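PDB 3FHL: putative oxidoreductase from Bacteroides fragilis NCTC 9343, which probably acts as an NAD(P)-dependent oxidoreductase of the Gfo/Idh/MocA family, with an NAD-binding Rossmann domain. Local coordinates for residues Val93-Phe98 and Ser120-Arg125. Numbering follows the deposited sequence.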
ATOM      1  N   VAL C  93     -22.661   5.266  27.285  1.00 34.81           N
ATOM      2  CA  VAL C  93     -21.501   5.217  26.385  1.00 35.12           C
ATOM      3  C   VAL C  93     -20.531   4.139  26.872  1.00 34.58           C
ATOM      4  O   VAL C  93     -20.171   4.113  28.052  1.00 30.94           O
ATOM      5  CB  VAL C  93     -20.790   6.594  26.298  1.00 30.00           C
ATOM      6  CG1 VAL C  93     -19.391   6.481  25.647  1.00 37.55           C
ATOM      7  CG2 VAL C  93     -21.640   7.539  25.501  1.00 31.35           C
ATOM      8  N   VAL C  94     -20.125   3.241  25.971  1.00 33.20           N
ATOM      9  CA  VAL C  94     -19.071   2.278  26.295  1.00 33.79           C
ATOM     10  C   VAL C  94     -17.823   2.541  25.454  1.00 35.81           C
ATOM     11  O   VAL C  94     -17.898   2.770  24.243  1.00 31.16           O
ATOM     12  CB  VAL C  94     -19.484   0.800  26.084  1.00 31.85           C
ATOM     13  CG1 VAL C  94     -18.586  -0.135  26.916  1.00 36.19           C
ATOM     14  CG2 VAL C  94     -20.943   0.572  26.438  1.00 37.00           C
ATOM     15  N   GLU C  95     -16.680   2.512  26.120  1.00 35.49           N
ATOM     16  CA  GLU C  95     -15.402   2.509  25.432  1.00 39.33           C
ATOM     17  C   GLU C  95     -15.089   1.139  24.877  1.00 33.96           C
ATOM     18  O   GLU C  95     -15.543   0.120  25.417  1.00 38.44           O
ATOM     19  CB  GLU C  95     -14.300   2.917  26.385  1.00 34.32           C
ATOM     20  CG  GLU C  95     -14.113   4.399  26.424  1.00 42.30           C
ATOM     21  CD  GLU C  95     -12.729   4.792  26.862  1.00 45.97           C
ATOM     22  OE1 GLU C  95     -12.141   4.086  27.712  1.00 46.41           O
ATOM     23  OE2 GLU C  95     -12.233   5.829  26.366  1.00 46.29           O
ATOM     24  N   LYS C  96     -14.312   1.120  23.796  1.00 37.62           N
ATOM     25  CA  LYS C  96     -13.707  -0.112  23.290  1.00 38.25           C
ATOM     26  C   LYS C  96     -12.725  -0.661  24.322  1.00 39.36           C
ATOM     27  O   LYS C  96     -11.951   0.107  24.902  1.00 40.52           O
ATOM     28  CB  LYS C  96     -12.981   0.146  21.974  1.00 34.32           C
ATOM     29  CG  LYS C  96     -13.911   0.419  20.800  1.00 32.33           C
ATOM     30  CD  LYS C  96     -13.212   1.269  19.746  1.00 39.95           C
ATOM     31  CE  LYS C  96     -11.964   0.583  19.203  1.00 42.89           C
ATOM     32  NZ  LYS C  96     -11.233   1.475  18.244  1.00 46.83           N
ATOM     33  N   PRO C  97     -12.751  -1.986  24.557  1.00 41.52           N
ATOM     34  CA  PRO C  97     -13.614  -2.988  23.917  1.00 42.21           C
ATOM     35  C   PRO C  97     -15.036  -2.984  24.483  1.00 42.00           C
ATOM     36  O   PRO C  97     -15.221  -3.019  25.704  1.00 40.98           O
ATOM     37  CB  PRO C  97     -12.912  -4.322  24.227  1.00 38.86           C
ATOM     38  CG  PRO C  97     -11.654  -3.964  24.994  1.00 42.45           C
ATOM     39  CD  PRO C  97     -11.858  -2.602  25.547  1.00 42.81           C
ATOM     40  N   PHE C  98     -16.012  -2.900  23.579  1.00 36.64           N
ATOM     41  CA  PHE C  98     -17.440  -2.887  23.909  1.00 37.81           C
ATOM     42  C   PHE C  98     -17.788  -4.053  24.835  1.00 42.61           C
ATOM     43  O   PHE C  98     -18.210  -3.835  25.971  1.00 42.27           O
ATOM     44  CB  PHE C  98     -18.254  -2.906  22.600  1.00 33.18           C
ATOM     45  CG  PHE C  98     -19.759  -3.008  22.770  1.00 37.99           C
ATOM     46  CD1 PHE C  98     -20.433  -2.358  23.804  1.00 37.50           C
ATOM     47  CD2 PHE C  98     -20.508  -3.725  21.842  1.00 37.32           C
ATOM     48  CE1 PHE C  98     -21.813  -2.466  23.928  1.00 36.04           C
ATOM     49  CE2 PHE C  98     -21.884  -3.822  21.951  1.00 35.63           C
ATOM     50  CZ  PHE C  98     -22.539  -3.200  22.993  1.00 31.87           C
ATOM     51  N   SER C 120     -24.235   3.698  22.986  1.00 34.05           N
ATOM     52  CA  SER C 120     -23.200   4.205  22.089  1.00 32.65           C
ATOM     53  C   SER C 120     -21.853   3.553  22.387  1.00 32.58           C
ATOM     54  O   SER C 120     -21.554   3.238  23.542  1.00 28.91           O
ATOM     55  CB  SER C 120     -23.082   5.730  22.250  1.00 36.06           C
ATOM     56  OG  SER C 120     -21.996   6.282  21.512  1.00 31.04           O
ATOM     57  N   VAL C 121     -21.047   3.337  21.340  1.00 32.91           N
ATOM     58  CA  VAL C 121     -19.648   2.969  21.529  1.00 29.86           C
ATOM     59  C   VAL C 121     -18.750   4.114  21.066  1.00 29.55           C
ATOM     60  O   VAL C 121     -18.923   4.637  19.966  1.00 35.20           O
ATOM     61  CB  VAL C 121     -19.286   1.608  20.878  1.00 32.61           C
ATOM     62  CG1 VAL C 121     -17.773   1.352  20.934  1.00 28.69           C
ATOM     63  CG2 VAL C 121     -19.988   0.477  21.618  1.00 30.73           C
ATOM     64  N   TYR C 122     -17.824   4.515  21.934  1.00 30.80           N
ATOM     65  CA  TYR C 122     -16.906   5.629  21.674  1.00 28.66           C
ATOM     66  C   TYR C 122     -15.905   5.303  20.561  1.00 30.89           C
ATOM     67  O   TYR C 122     -14.994   4.495  20.750  1.00 34.26           O
ATOM     68  CB  TYR C 122     -16.151   5.992  22.951  1.00 31.55           C
ATOM     69  CG  TYR C 122     -15.343   7.266  22.851  1.00 28.15           C
ATOM     70  CD1 TYR C 122     -15.962   8.493  22.607  1.00 30.39           C
ATOM     71  CD2 TYR C 122     -13.965   7.249  23.030  1.00 33.76           C
ATOM     72  CE1 TYR C 122     -15.233   9.671  22.530  1.00 32.75           C
ATOM     73  CE2 TYR C 122     -13.228   8.412  22.956  1.00 30.72           C
ATOM     74  CZ  TYR C 122     -13.867   9.620  22.713  1.00 29.46           C
ATOM     75  OH  TYR C 122     -13.131  10.771  22.629  1.00 30.03           O
ATOM     76  N   GLN C 123     -16.084   5.934  19.408  1.00 32.06           N
ATOM     77  CA  GLN C 123     -15.143   5.811  18.291  1.00 33.64           C
ATOM     78  C   GLN C 123     -14.775   7.214  17.834  1.00 31.26           C
ATOM     79  O   GLN C 123     -15.393   7.773  16.927  1.00 32.08           O
ATOM     80  CB  GLN C 123     -15.754   4.980  17.147  1.00 33.07           C
ATOM     81  CG  GLN C 123     -16.234   3.582  17.578  1.00 37.61           C
ATOM     82  CD  GLN C 123     -16.352   2.605  16.431  1.00 43.20           C
ATOM     83  OE1 GLN C 123     -15.349   2.187  15.860  1.00 44.95           O
ATOM     84  NE2 GLN C 123     -17.580   2.214  16.100  1.00 38.17           N
ATOM     85  N   ASN C 124     -13.755   7.789  18.466  1.00 28.16           N
ATOM     86  CA  ASN C 124     -13.463   9.204  18.294  1.00 28.55           C
ATOM     87  C   ASN C 124     -12.745   9.629  17.021  1.00 30.84           C
ATOM     88  O   ASN C 124     -12.752  10.816  16.678  1.00 25.79           O
ATOM     89  CB  ASN C 124     -12.695   9.748  19.496  1.00 31.58           C
ATOM     90  CG  ASN C 124     -11.382   9.033  19.746  1.00 38.34           C
ATOM     91  OD1 ASN C 124     -11.051   8.030  19.128  1.00 41.65           O
ATOM     92  ND2 ASN C 124     -10.632   9.550  20.687  1.00 42.21           N
ATOM     93  N   ARG C 125     -12.134   8.677  16.317  1.00 29.98           N
ATOM     94  CA  ARG C 125     -11.355   9.027  15.133  1.00 29.54           C
ATOM     95  C   ARG C 125     -12.213   9.380  13.929  1.00 26.08           C
ATOM     96  O   ARG C 125     -11.702   9.812  12.893  1.00 27.16           O
ATOM     97  CB  ARG C 125     -10.283   7.976  14.828  1.00 28.69           C
ATOM     98  CG  ARG C 125      -9.143   8.006  15.870  1.00 27.86           C
ATOM     99  CD  ARG C 125      -7.906   7.297  15.368  1.00 31.32           C
ATOM    100  NE  ARG C 125      -6.840   7.251  16.371  1.00 30.52           N
ATOM    101  CZ  ARG C 125      -5.936   8.211  16.567  1.00 40.65           C
ATOM    102  NH1 ARG C 125      -5.956   9.332  15.842  1.00 32.08           N
ATOM    103  NH2 ARG C 125      -5.012   8.048  17.506  1.00 38.16           N
TER
HETATM  104  O   HOH W   1     -13.435   3.529  22.699  1.00 39.93           O
HETATM  105  O   HOH W   2     -12.859   2.898  16.376  1.00 45.86           O
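Val94 joins the two parallel strands through both of its backbone polar groups. Val94 N donates to Ser120 O at 2.8 Å, nearly straight at 171°. Val94 O accepts from Tyr122 N at 2.9 Å. Beyond Val94 the chains separate, and water takes over. One water accepts from Lys96 N and donates to Tyr122 O. A second joins Lys96 NZ to Gln123 OE1; Lys96 NZ also hydrogen-bonds Ser181 OG.

Packing follows on both sheet faces. Val121 CG2 sits over one face of the Phe98 ring, 4.0 Å from its centroid, in a CH-pi contact. With CG1 anti to the backbone N (chi1 172°), CG2 is left beside that N, where it meets the ring. Val121 CG1 meets Lys96 CG at 4.0 Å, the two side chains crossing at about a right angle. On the other face, Val93 CG2 touches Ser120 CB and Val93 CG1 nears Tyr122 CB. Glu95 runs alongside Tyr122, its carboxylate turned 32° from the ring plane; Glu95 OE2 is hydrogen-bonded to His21 NE2.

Strand 91-95, helix 102-115 and strand 119-122 form a beta-alpha-beta unit of the Rossmann fold. The direct bonds fix its parallel register; the water links probably leave the following loops more adjustable.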